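FAD-dependent oxidoreductase (Actinomadura kijaniata, PDB 3M9V) probably acts as a flavin-dependent oxidoreductase of the acyl-CoA dehydrogenase family on a dTDP-linked sugar, as a key enzyme in the biosynthesis of D-kijanose. Local coordinates at residues Gly109-Tyr114 with Gln256-Val261; Tyr82-Ala87 with Ser260-Gly265; Glu128-Gly133 with Ala139-Gly144; Thr98-His103 with Leu171-Pro176. All blocks are in the same frame, centred on the assembly; numbering follows the deposited sequence.

Contact 1: Gly109-Tyr114 with Gln256-Val261; sequences GLTLGY and QTVSSV. With TYD (thymidine-5'-diphosphate), chain B.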
loop_
_atom_site.group_PDB
_atom_site.type_symbol
_atom_site.label_atom_id
_atom_site.label_comp_id
_atom_site.label_asym_id
_atom_site.label_seq_id
_atom_site.Cartn_x
_atom_site.Cartn_y
_atom_site.Cartn_z
ATOM N N GLY A 109 -34.140 -15.311 6.221
ATOM C CA GLY A 109 -35.436 -14.913 5.663
ATOM C C GLY A 109 -35.476 -15.052 4.145
ATOM O O GLY A 109 -36.441 -15.561 3.549
ATOM N N LEU A 110 -34.396 -14.609 3.508
ATOM C CA LEU A 110 -34.242 -14.665 2.063
ATOM C C LEU A 110 -34.021 -16.070 1.524
ATOM O O LEU A 110 -34.589 -16.399 0.487
ATOM C CB LEU A 110 -33.068 -13.789 1.604
ATOM C CG LEU A 110 -33.133 -12.303 1.977
ATOM C CD1 LEU A 110 -31.808 -11.620 1.535
ATOM C CD2 LEU A 110 -34.341 -11.649 1.274
ATOM N N THR A 111 -33.220 -16.912 2.163
ATOM C CA THR A 111 -33.046 -18.218 1.528
ATOM C C THR A 111 -34.223 -19.147 1.846
ATOM O O THR A 111 -34.525 -20.044 1.054
ATOM C CB THR A 111 -31.720 -18.872 1.956
ATOM O OG1 THR A 111 -31.670 -18.892 3.387
ATOM C CG2 THR A 111 -30.546 -18.048 1.479
ATOM N N LEU A 112 -34.887 -18.964 2.991
ATOM C CA LEU A 112 -36.080 -19.747 3.283
ATOM C C LEU A 112 -37.199 -19.322 2.351
ATOM O O LEU A 112 -37.956 -20.187 1.928
ATOM C CB LEU A 112 -36.560 -19.671 4.732
ATOM C CG LEU A 112 -35.729 -20.536 5.684
ATOM C CD1 LEU A 112 -36.249 -20.324 7.109
ATOM C CD2 LEU A 112 -35.659 -22.012 5.262
ATOM N N GLY A 113 -37.301 -18.024 2.072
ATOM C CA GLY A 113 -38.249 -17.507 1.091
ATOM C C GLY A 113 -38.081 -18.113 -0.294
ATOM O O GLY A 113 -39.029 -18.266 -1.070
ATOM N N TYR A 114 -36.859 -18.495 -0.634
ATOM C CA TYR A 114 -36.648 -19.153 -1.907
ATOM C C TYR A 114 -37.003 -20.639 -1.838
ATOM O O TYR A 114 -37.441 -21.236 -2.825
ATOM C CB TYR A 114 -35.164 -18.996 -2.248
ATOM C CG TYR A 114 -34.753 -19.669 -3.534
ATOM C CD1 TYR A 114 -34.581 -18.919 -4.699
ATOM C CD2 TYR A 114 -34.547 -21.045 -3.579
ATOM C CE1 TYR A 114 -34.193 -19.534 -5.877
ATOM C CE2 TYR A 114 -34.167 -21.674 -4.759
ATOM C CZ TYR A 114 -34.011 -20.906 -5.897
ATOM O OH TYR A 114 -33.635 -21.509 -7.074
ATOM N N GLN A 256 -25.116 -19.742 -1.620
ATOM C CA GLN A 256 -24.086 -19.296 -0.695
ATOM C C GLN A 256 -23.845 -17.802 -0.780
ATOM O O GLN A 256 -23.430 -17.155 0.191
ATOM C CB GLN A 256 -22.787 -20.048 -0.960
ATOM C CG GLN A 256 -22.945 -21.505 -0.600
ATOM C CD GLN A 256 -21.838 -22.325 -1.197
ATOM O OE1 GLN A 256 -20.755 -21.822 -1.498
ATOM N NE2 GLN A 256 -22.108 -23.606 -1.389
ATOM N N THR A 257 -24.126 -17.247 -1.953
ATOM C CA THR A 257 -23.943 -15.815 -2.097
ATOM C C THR A 257 -25.080 -15.102 -1.375
ATOM O O THR A 257 -24.868 -14.188 -0.565
ATOM C CB THR A 257 -23.847 -15.431 -3.589
ATOM O OG1 THR A 257 -22.667 -16.026 -4.135
ATOM C CG2 THR A 257 -23.754 -13.906 -3.719
ATOM N N VAL A 258 -26.308 -15.516 -1.678
ATOM C CA VAL A 258 -27.473 -14.940 -1.028
ATOM C C VAL A 258 -27.285 -15.029 0.495
ATOM O O VAL A 258 -27.559 -14.072 1.229
ATOM C CB VAL A 258 -28.789 -15.589 -1.531
ATOM C CG1 VAL A 258 -29.982 -15.115 -0.696
ATOM C CG2 VAL A 258 -29.075 -15.234 -3.013
ATOM N N SER A 259 -26.821 -16.182 0.972
ATOM C CA SER A 259 -26.586 -16.369 2.395
ATOM C C SER A 259 -25.613 -15.414 3.069
ATOM O O SER A 259 -25.708 -15.259 4.285
ATOM C CB SER A 259 -25.982 -17.762 2.647
ATOM O OG SER A 259 -27.015 -18.695 2.408
ATOM N N SER A 260 -24.642 -14.850 2.347
ATOM C CA SER A 260 -23.547 -14.173 3.030
ATOM C C SER A 260 -23.192 -12.784 2.534
ATOM O O SER A 260 -22.552 -12.028 3.263
ATOM C CB SER A 260 -22.259 -14.997 2.889
ATOM O OG SER A 260 -22.371 -16.104 3.769
ATOM N N VAL A 261 -23.579 -12.446 1.308
ATOM C CA VAL A 261 -23.079 -11.232 0.655
ATOM C C VAL A 261 -23.495 -9.926 1.337
ATOM O O VAL A 261 -22.759 -8.921 1.325
ATOM C CB VAL A 261 -23.360 -11.221 -0.882
ATOM C CG1 VAL A 261 -24.830 -10.931 -1.151
ATOM C CG2 VAL A 261 -22.475 -10.127 -1.495
HETATM P PA TYD B . -26.488 -22.203 1.759
HETATM O O1A TYD B . -26.776 -23.046 2.987
HETATM O O2A TYD B . -25.609 -20.969 1.853
HETATM O O3A TYD B . -25.939 -23.152 0.585
HETATM P PB TYD B . -25.314 -24.567 1.021
HETATM O O1B TYD B . -24.517 -24.240 2.270
HETATM O O2B TYD B . -24.461 -24.814 -0.207
HETATM O O3B TYD B . -26.547 -25.435 1.194
HETATM O "O5'" TYD B . -27.844 -21.825 0.972
HETATM C "C5'" TYD B . -28.680 -22.797 0.347
HETATM C "C4'" TYD B . -29.972 -21.992 0.355
HETATM O "O4'" TYD B . -29.900 -20.911 -0.566
HETATM C "C3'" TYD B . -31.216 -22.784 -0.000
HETATM O "O3'" TYD B . -31.928 -22.759 1.239
HETATM C "C2'" TYD B . -31.987 -21.879 -0.949
HETATM C "C1'" TYD B . -31.192 -20.583 -1.081
HETATM N N1 TYD B . -31.045 -20.207 -2.494
HETATM C C2 TYD B . -31.356 -18.979 -2.906
HETATM O O2 TYD B . -31.792 -18.145 -2.076
HETATM N N3 TYD B . -31.216 -18.659 -4.211
HETATM C C4 TYD B . -30.749 -19.559 -5.107
HETATM O O4 TYD B . -30.627 -19.234 -6.307
HETATM C C5 TYD B . -30.427 -20.840 -4.692
HETATM C C5M TYD B . -29.913 -21.916 -5.611
HETATM C C6 TYD B . -30.587 -21.133 -3.345
HETATM O O HOH W 1 -29.406 -18.630 4.645
#
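Thr111 and Ser259 have the closest alpha carbons of the two segments, 6.8 Å apart. Their helical segments, 109-114 and 256-260, approach to 9.3 Å between axes and run at 144° between N-to-C directions, so they are inclined well away from strict antiparallel alignment. Direct contact is small and apolar: Thr111 CG2 meets Val258 CG1 at 3.7 Å, and Leu110 CB touches the same methyl from one residue earlier. Val258 CG1 lies anti to the backbone N, which carries it toward both partners. A water bonded to Thr111 OG1 donates to Ser259 OG at 3.3 Å, adding a polar bridge beside this patch.

In this acyl-CoA dehydrogenase fold the two helices come from the N-terminal and C-terminal helical regions, and the dTDP lies between them. Tyr114 presents one ring face to the thymine; the planes differ by only about 10°, and TYD N3 sits 3.4 Å above the phenol ring, displaced toward its rim. An alanine at Tyr114 would remove that face and is likely to leave the thymine without its aromatic cover, freer to tilt or shift. Thr111 CB packs against the sugar carbon C1' of TYD at 3.5 Å, while Val258 CG1 borders O2 of the base. At the diphosphate, Gln256 extends its chain so that NE2 donates to TYD O2B at 2.9 Å, nearly straight at 165°. Ser259 OG lies 2.7 Å from TYD O2A, with Gly255 O a second acceptor within range of its one proton. Arg332 and Glu115 provide further hydrogen bonds to the nucleotide.

Contact 2: Tyr82-Ala87 with Ser260-Gly265; sequences YDVAVA and SVSVLG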
loop_
_atom_site.group_PDB
_atom_site.type_symbol
_atom_site.label_atom_id
_atom_site.label_comp_id
_atom_site.label_asym_id
_atom_site.label_seq_id
_atom_site.Cartn_x
_atom_site.Cartn_y
_atom_site.Cartn_z
ATOM N N TYR A 82 -29.373 -5.601 -1.337
ATOM C CA TYR A 82 -28.860 -4.255 -1.227
ATOM C C TYR A 82 -29.570 -3.615 -0.047
ATOM O O TYR A 82 -28.911 -2.991 0.760
ATOM C CB TYR A 82 -29.146 -3.480 -2.507
ATOM C CG TYR A 82 -28.570 -2.081 -2.554
ATOM C CD1 TYR A 82 -27.355 -1.863 -3.209
ATOM C CD2 TYR A 82 -29.232 -1.009 -1.974
ATOM C CE1 TYR A 82 -26.782 -0.609 -3.296
ATOM C CE2 TYR A 82 -28.662 0.269 -2.056
ATOM C CZ TYR A 82 -27.455 0.438 -2.731
ATOM O OH TYR A 82 -26.847 1.658 -2.897
ATOM N N ASP A 83 -30.890 -3.723 0.077
ATOM C CA ASP A 83 -31.498 -3.054 1.216
ATOM C C ASP A 83 -31.172 -3.698 2.552
ATOM O O ASP A 83 -31.139 -2.970 3.550
ATOM C CB ASP A 83 -33.022 -2.964 1.103
ATOM C CG ASP A 83 -33.435 -1.966 0.044
ATOM O OD1 ASP A 83 -32.545 -1.241 -0.438
ATOM O OD2 ASP A 83 -34.624 -1.888 -0.294
ATOM N N VAL A 84 -30.989 -5.020 2.572
ATOM C CA VAL A 84 -30.582 -5.656 3.806
ATOM C C VAL A 84 -29.211 -5.107 4.197
ATOM O O VAL A 84 -28.952 -4.832 5.370
ATOM C CB VAL A 84 -30.485 -7.194 3.642
ATOM C CG1 VAL A 84 -29.871 -7.823 4.908
ATOM C CG2 VAL A 84 -31.863 -7.807 3.386
ATOM N N ALA A 85 -28.310 -4.929 3.227
ATOM C CA ALA A 85 -26.975 -4.412 3.596
ATOM C C ALA A 85 -27.091 -2.965 4.096
ATOM O O ALA A 85 -26.352 -2.550 4.998
ATOM C CB ALA A 85 -26.009 -4.506 2.403
ATOM N N VAL A 86 -28.031 -2.185 3.563
ATOM C CA VAL A 86 -28.154 -0.783 4.011
ATOM C C VAL A 86 -28.623 -0.761 5.459
ATOM O O VAL A 86 -28.138 0.004 6.296
ATOM C CB VAL A 86 -29.133 0.011 3.153
ATOM C CG1 VAL A 86 -29.412 1.418 3.781
ATOM C CG2 VAL A 86 -28.540 0.201 1.739
ATOM N N ALA A 87 -29.537 -1.652 5.814
ATOM C CA ALA A 87 -29.935 -1.774 7.221
ATOM C C ALA A 87 -28.840 -2.290 8.162
ATOM O O ALA A 87 -28.653 -1.772 9.281
ATOM C CB ALA A 87 -31.192 -2.639 7.278
ATOM N N SER A 260 -24.642 -14.850 2.347
ATOM C CA SER A 260 -23.547 -14.173 3.030
ATOM C C SER A 260 -23.192 -12.784 2.534
ATOM O O SER A 260 -22.552 -12.028 3.263
ATOM C CB SER A 260 -22.259 -14.997 2.889
ATOM O OG SER A 260 -22.371 -16.104 3.769
ATOM N N VAL A 261 -23.579 -12.446 1.308
ATOM C CA VAL A 261 -23.079 -11.232 0.655
ATOM C C VAL A 261 -23.495 -9.926 1.337
ATOM O O VAL A 261 -22.759 -8.921 1.325
ATOM C CB VAL A 261 -23.360 -11.221 -0.882
ATOM C CG1 VAL A 261 -24.830 -10.931 -1.151
ATOM C CG2 VAL A 261 -22.475 -10.127 -1.495
ATOM N N SER A 262 -24.655 -9.950 1.990
ATOM C CA SER A 262 -25.130 -8.719 2.593
ATOM C C SER A 262 -24.348 -8.306 3.849
ATOM O O SER A 262 -24.370 -7.148 4.325
ATOM C CB SER A 262 -26.674 -8.727 2.670
ATOM O OG SER A 262 -27.139 -9.496 3.764
ATOM N N VAL A 263 -23.648 -9.273 4.420
ATOM C CA VAL A 263 -22.800 -9.026 5.583
ATOM C C VAL A 263 -21.681 -8.017 5.293
ATOM O O VAL A 263 -21.083 -7.525 6.236
ATOM C CB VAL A 263 -22.169 -10.313 6.173
ATOM C CG1 VAL A 263 -20.852 -10.616 5.511
ATOM C CG2 VAL A 263 -21.923 -10.109 7.667
ATOM N N LEU A 264 -21.424 -7.702 4.022
ATOM C CA LEU A 264 -20.461 -6.691 3.634
ATOM C C LEU A 264 -20.910 -5.338 4.205
ATOM O O LEU A 264 -20.042 -4.537 4.520
ATOM C CB LEU A 264 -20.320 -6.572 2.106
ATOM C CG LEU A 264 -19.633 -7.742 1.367
ATOM C CD1 LEU A 264 -19.375 -7.555 -0.138
ATOM C CD2 LEU A 264 -18.349 -8.206 2.096
ATOM N N GLY A 265 -22.215 -5.093 4.315
ATOM C CA GLY A 265 -22.727 -3.880 4.937
ATOM C C GLY A 265 -22.231 -3.670 6.357
ATOM O O GLY A 265 -22.082 -2.530 6.816
#
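Val84 and Ala85 of helix 81-94 meet Ser262 and Gly265 without a hydrogen bond, so the contact rests on close van der Waals fit. The hydroxyl of Ser262 is turned between its own backbone N and carbonyl carbon (chi1 79°), a choice that lays OG alongside the valine. Val84 answers with CG1 swung anti to its backbone N (chi1 172°), and that methyl comes to 3.4 Å from Ser262 OG. The CB of Ser262 follows behind, 4.0 Å from Val84 CG1.

One residue further along the helix, the methyl of Ala85 reaches over to the backbone: its CB is 3.7 Å from Ser262 O and 4.2 Å from Gly265 CA. The CB atoms of Ala85 and Ser262 themselves stand 4.3 Å apart.

Small residues thus set the spacing where the N-terminal helical region of the acyl-CoA dehydrogenase fold packs on the C-terminal helical region, near the beginning of helix 264-283. The evidence is clearest at the glycine, where Gly265 CA is only 4.5 Å from Ala85 CA. A side chain at this glycine would point toward helix 81-94, with its first carbon colliding with Ala85 O.

Neighbouring helices close round the pair. Leu106 of helix 96-118 touches Val84 and Leu315 of helix 291-323 touches Ala85, while Ser262 also packs on the imidazole of His103. Ser262 itself lies in a short run with helical backbone angles, 261-263, that lacks the regular bonding pattern, and its carbonyl O accepts from Gly265 N at 3.0 Å.

Contact 3: Glu128-Gly133 with Ala139-Gly144; sequences ERILRG and AVVCSG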
loop_
_atom_site.group_PDB
_atom_site.type_symbol
_atom_site.label_atom_id
_atom_site.label_comp_id
_atom_site.label_asym_id
_atom_site.label_seq_id
_atom_site.Cartn_x
_atom_site.Cartn_y
_atom_site.Cartn_z
ATOM N N GLU A 128 -42.225 -22.591 5.205
ATOM C CA GLU A 128 -43.404 -21.778 5.556
ATOM C C GLU A 128 -43.649 -21.704 7.069
ATOM O O GLU A 128 -43.925 -20.641 7.647
ATOM C CB GLU A 128 -44.688 -22.266 4.854
ATOM C CG GLU A 128 -45.875 -21.390 5.218
ATOM C CD GLU A 128 -47.166 -21.664 4.474
ATOM O OE1 GLU A 128 -48.214 -21.335 5.058
ATOM O OE2 GLU A 128 -47.179 -22.143 3.322
ATOM N N ARG A 129 -43.519 -22.851 7.725
ATOM C CA ARG A 129 -43.699 -22.843 9.175
ATOM C C ARG A 129 -42.664 -21.948 9.849
ATOM O O ARG A 129 -42.994 -21.099 10.680
ATOM C CB ARG A 129 -43.684 -24.245 9.792
ATOM C CG ARG A 129 -44.410 -24.212 11.139
ATOM C CD ARG A 129 -45.287 -25.432 11.445
ATOM N NE ARG A 129 -44.519 -26.675 11.537
ATOM C CZ ARG A 129 -44.539 -27.643 10.624
ATOM N NH1 ARG A 129 -43.786 -28.719 10.812
ATOM N NH2 ARG A 129 -45.308 -27.548 9.544
ATOM N N ILE A 130 -41.399 -22.117 9.475
ATOM C CA ILE A 130 -40.379 -21.276 10.103
ATOM C C ILE A 130 -40.566 -19.768 9.870
ATOM O O ILE A 130 -40.395 -18.942 10.772
ATOM C CB ILE A 130 -38.981 -21.743 9.677
ATOM C CG1 ILE A 130 -38.808 -23.184 10.153
ATOM C CG2 ILE A 130 -37.937 -20.822 10.285
ATOM C CD1 ILE A 130 -37.550 -23.872 9.659
ATOM N N LEU A 131 -40.867 -19.418 8.622
ATOM C CA LEU A 131 -41.055 -18.035 8.187
ATOM C C LEU A 131 -42.197 -17.346 8.947
ATOM O O LEU A 131 -42.003 -16.222 9.431
ATOM C CB LEU A 131 -41.254 -17.949 6.664
ATOM C CG LEU A 131 -40.078 -18.241 5.714
ATOM C CD1 LEU A 131 -40.592 -18.539 4.298
ATOM C CD2 LEU A 131 -39.100 -17.051 5.630
ATOM N N ARG A 132 -43.360 -17.989 9.099
ATOM C CA ARG A 132 -44.359 -17.350 9.967
ATOM C C ARG A 132 -43.883 -17.323 11.405
ATOM O O ARG A 132 -44.132 -16.373 12.133
ATOM C CB ARG A 132 -45.748 -17.993 9.921
ATOM C CG ARG A 132 -45.908 -19.097 8.913
ATOM C CD ARG A 132 -47.357 -19.558 8.914
ATOM N NE ARG A 132 -48.221 -18.476 8.457
ATOM C CZ ARG A 132 -48.848 -18.499 7.288
ATOM N NH1 ARG A 132 -49.599 -17.471 6.931
ATOM N NH2 ARG A 132 -48.700 -19.553 6.494
ATOM N N GLY A 133 -43.155 -18.340 11.845
ATOM C CA GLY A 133 -42.469 -18.149 13.118
ATOM C C GLY A 133 -41.674 -16.857 13.270
ATOM O O GLY A 133 -41.732 -16.183 14.313
ATOM N N ALA A 139 -39.465 -17.524 16.128
ATOM C CA ALA A 139 -38.388 -18.304 15.540
ATOM C C ALA A 139 -37.147 -17.440 15.327
ATOM O O ALA A 139 -37.213 -16.429 14.620
ATOM C CB ALA A 139 -38.829 -18.953 14.240
ATOM N N VAL A 140 -36.030 -17.830 15.935
ATOM C CA VAL A 140 -34.748 -17.123 15.764
ATOM C C VAL A 140 -33.796 -18.159 15.161
ATOM O O VAL A 140 -33.474 -19.159 15.805
ATOM C CB VAL A 140 -34.230 -16.519 17.095
ATOM C CG1 VAL A 140 -32.808 -15.926 17.012
ATOM C CG2 VAL A 140 -35.221 -15.472 17.607
ATOM N N VAL A 141 -33.417 -17.946 13.903
ATOM C CA VAL A 141 -32.818 -18.992 13.084
ATOM C C VAL A 141 -31.310 -18.828 12.858
ATOM O O VAL A 141 -30.860 -17.896 12.181
ATOM C CB VAL A 141 -33.560 -19.143 11.721
ATOM C CG1 VAL A 141 -33.093 -20.407 11.008
ATOM C CG2 VAL A 141 -35.064 -19.270 11.914
ATOM N N CYS A 142 -30.530 -19.732 13.444
ATOM C CA CYS A 142 -29.072 -19.721 13.373
ATOM C C CYS A 142 -28.629 -20.753 12.353
ATOM O O CYS A 142 -29.412 -21.648 12.014
ATOM C CB CYS A 142 -28.479 -20.110 14.724
ATOM S SG CYS A 142 -28.887 -18.912 15.974
ATOM N N SER A 143 -27.395 -20.624 11.873
ATOM C CA SER A 143 -26.882 -21.498 10.809
ATOM C C SER A 143 -25.629 -22.147 11.347
ATOM O O SER A 143 -24.732 -21.443 11.790
ATOM C CB SER A 143 -26.511 -20.709 9.549
ATOM O OG SER A 143 -27.678 -20.165 8.947
ATOM N N GLY A 144 -25.581 -23.475 11.382
ATOM C CA GLY A 144 -24.421 -24.163 11.938
ATOM C C GLY A 144 -23.784 -24.761 10.696
ATOM O O GLY A 144 -24.253 -25.767 10.145
#
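Gly133 and Ala139 face each other across a tight helix-to-strand connection, by which helix 121-136 of the N-terminal helical region passes into the first strand, 141-147, of the beta domain in the acyl-CoA dehydrogenase fold. Their alpha carbons are 4.7 Å apart.

The polar part is one backbone bond: Ala139 N donates to Gly133 O at 3.2 Å, but the N-H...O angle of 137° shows it to be bent and weak. Further polar ties hold the strand end: Gln105 of helix 96-118 accepts from Val141 N and donates to Ala139 O. Val140 and Cys142 meanwhile form backbone bonds to strand 180-187.

The close approach is consistent with a glycine at position 133. A side chain at Gly133 would be directed at the incoming chain, and its first carbon would collide with Ala139 CB. The alanine methyl lies against the helix backbone, 3.7 Å from Gly133 C and 3.8 Å from Ile130 O.

The apolar part involves Ile130 and Val141, both buried, whose side chains cross at about a right angle. Ile130 sends CG2 anti to its backbone N while CG1 stays beside that nitrogen (chi1 -61°). Leu112 of helix 96-118 packs on this isoleucine too. On the strand side, Val141 has CG1 anti to N (chi1 -169°), leaving the other branch to make the contact: Val141 CG2 meets Ile130 CG2 at 3.6 Å.

Contact 4: Thr98-His103 with Leu171-Pro176; sequences TALALH and LVSMAP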
loop_
_atom_site.group_PDB
_atom_site.type_symbol
_atom_site.label_atom_id
_atom_site.label_comp_id
_atom_site.label_asym_id
_atom_site.label_seq_id
_atom_site.Cartn_x
_atom_site.Cartn_y
_atom_site.Cartn_z
ATOM N N THR A 98 -23.952 -6.717 17.026
ATOM C CA THR A 98 -25.400 -6.863 16.858
ATOM C C THR A 98 -25.769 -7.020 15.387
ATOM O O THR A 98 -26.692 -7.752 15.023
ATOM C CB THR A 98 -26.109 -5.592 17.392
ATOM O OG1 THR A 98 -25.818 -5.468 18.788
ATOM C CG2 THR A 98 -27.609 -5.616 17.166
ATOM N N ALA A 99 -25.098 -6.249 14.534
ATOM C CA ALA A 99 -25.352 -6.350 13.101
ATOM C C ALA A 99 -25.008 -7.749 12.581
ATOM O O ALA A 99 -25.698 -8.241 11.696
ATOM C CB ALA A 99 -24.549 -5.273 12.325
ATOM N N LEU A 100 -23.920 -8.342 13.059
ATOM C CA LEU A 100 -23.420 -9.589 12.503
ATOM C C LEU A 100 -24.449 -10.672 12.874
ATOM O O LEU A 100 -24.832 -11.497 12.035
ATOM C CB LEU A 100 -22.067 -9.940 13.131
ATOM C CG LEU A 100 -21.545 -11.345 12.764
ATOM C CD1 LEU A 100 -21.390 -11.383 11.273
ATOM C CD2 LEU A 100 -20.194 -11.700 13.407
ATOM N N ALA A 101 -24.912 -10.646 14.127
ATOM C CA ALA A 101 -25.974 -11.559 14.528
ATOM C C ALA A 101 -27.261 -11.307 13.757
ATOM O O ALA A 101 -27.833 -12.266 13.277
ATOM C CB ALA A 101 -26.259 -11.515 16.027
ATOM N N LEU A 102 -27.734 -10.058 13.666
ATOM C CA LEU A 102 -28.907 -9.782 12.845
ATOM C C LEU A 102 -28.844 -10.257 11.391
ATOM O O LEU A 102 -29.855 -10.706 10.851
ATOM C CB LEU A 102 -29.248 -8.291 12.877
ATOM C CG LEU A 102 -30.523 -7.858 12.158
ATOM C CD1 LEU A 102 -31.682 -8.536 12.904
ATOM C CD2 LEU A 102 -30.659 -6.337 12.296
ATOM N N HIS A 103 -27.693 -10.110 10.736
ATOM C CA HIS A 103 -27.516 -10.615 9.380
ATOM C C HIS A 103 -27.934 -12.095 9.281
ATOM O O HIS A 103 -28.524 -12.481 8.272
ATOM C CB HIS A 103 -26.055 -10.516 8.925
ATOM C CG HIS A 103 -25.761 -11.309 7.689
ATOM N ND1 HIS A 103 -25.248 -12.592 7.722
ATOM C CD2 HIS A 103 -25.961 -11.017 6.380
ATOM C CE1 HIS A 103 -25.107 -13.046 6.486
ATOM N NE2 HIS A 103 -25.554 -12.115 5.655
ATOM N N LEU A 171 -18.538 -21.521 15.639
ATOM C CA LEU A 171 -18.723 -20.166 15.137
ATOM C C LEU A 171 -20.171 -19.922 14.752
ATOM O O LEU A 171 -20.459 -19.386 13.678
ATOM C CB LEU A 171 -17.742 -19.806 14.010
ATOM C CG LEU A 171 -16.250 -19.883 14.356
ATOM C CD1 LEU A 171 -15.366 -19.458 13.163
ATOM C CD2 LEU A 171 -15.834 -19.102 15.603
ATOM N N VAL A 172 -21.095 -20.290 15.635
ATOM C CA VAL A 172 -22.511 -20.152 15.275
ATOM C C VAL A 172 -23.048 -18.870 15.890
ATOM O O VAL A 172 -23.480 -18.877 17.047
ATOM C CB VAL A 172 -23.340 -21.335 15.818
ATOM C CG1 VAL A 172 -24.793 -21.188 15.350
ATOM C CG2 VAL A 172 -22.740 -22.672 15.301
ATOM N N SER A 173 -23.035 -17.770 15.141
ATOM C CA SER A 173 -23.458 -16.488 15.708
ATOM C C SER A 173 -24.946 -16.449 16.084
ATOM O O SER A 173 -25.753 -17.099 15.413
ATOM C CB SER A 173 -23.191 -15.364 14.689
ATOM O OG SER A 173 -21.804 -15.321 14.395
ATOM N N MET A 174 -25.297 -15.665 17.101
ATOM C CA MET A 174 -26.688 -15.534 17.535
ATOM C C MET A 174 -27.197 -16.767 18.292
ATOM O O MET A 174 -28.345 -16.790 18.756
ATOM C CB MET A 174 -27.636 -15.196 16.365
ATOM C CG MET A 174 -28.951 -14.547 16.848
ATOM S SD MET A 174 -29.994 -13.879 15.547
ATOM C CE MET A 174 -30.084 -15.241 14.388
ATOM N N ALA A 175 -26.365 -17.801 18.399
ATOM C CA ALA A 175 -26.802 -19.043 19.039
ATOM C C ALA A 175 -27.459 -18.865 20.416
ATOM O O ALA A 175 -28.383 -19.577 20.796
ATOM C CB ALA A 175 -25.680 -20.088 19.082
ATOM N N PRO A 176 -27.003 -17.879 21.196
ATOM C CA PRO A 176 -27.599 -17.784 22.526
ATOM C C PRO A 176 -29.114 -17.563 22.554
ATOM O O PRO A 176 -29.754 -17.962 23.531
ATOM C CB PRO A 176 -26.840 -16.609 23.143
ATOM C CG PRO A 176 -25.452 -16.782 22.524
ATOM C CD PRO A 176 -25.769 -17.079 21.078
#
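The peptide group that follows Ala101 is the flat surface at this contact, and the end of Met174 lies to one side of its plane. Met174 SD stands well clear of that plane, off the oxygen end of the group and 3.5 Å from Ala101 O, while Met174 CE reaches the same oxygen from the same side at 3.9 Å. No ring takes part between the segments.

Met174 gets there by a chain that leaves anti to the backbone N (chi1 -159°), runs on extended, and bends at the sulfur (chi3 50°). Its CB meanwhile touches Ala101 CB at 3.9 Å. The residue sits in the type II turn from Val172 to Ala175, with phi at 74°, and this turn brings its alpha carbon to 5.0 Å from that of Ala101.

Replacing Met174 by an alanine would take away the sulfur and terminal methyl and is likely to open a gap beside Ala101 O.

Next to it, Leu100 CD2 lies 4.1 Å from Ser173 OG, a loose van der Waals touch; the hydroxyl's hydrogen bond is with Thr224 OG1. Ser173 belongs to the site where FMN binds. Phe56 of helix 53-61 packs on both Ala101 and Met174.

Between 98-103 and 171-176 the contact is therefore made by buried van der Waals packing, with no hydrogen bond or charge pair across it, next to Ser173 of the FMN site.

Overall arrangement
Starting from the N terminus, helix 81-94 opens the longest loop, which contact 2 closes at 260-265. Within it, helix 96-118 supplies 98-103 to contact 4 and 109-114 to contact 1. Contact 4 closes at 171-176 and contact 1 only at 256-261, so these two loops cross. Contact 3, a short closure from helix 121-136 to strand 141-147, lies within all three. Contacts 1 and 2 end on overlapping stretches, sharing Ser260 and Val261, and both join the N-terminal to the C-terminal helical region. Contacts 3 and 4 reach neighbouring strands of the beta domain. His103 touches residues of contacts 1 and 2, linking them to contact 4.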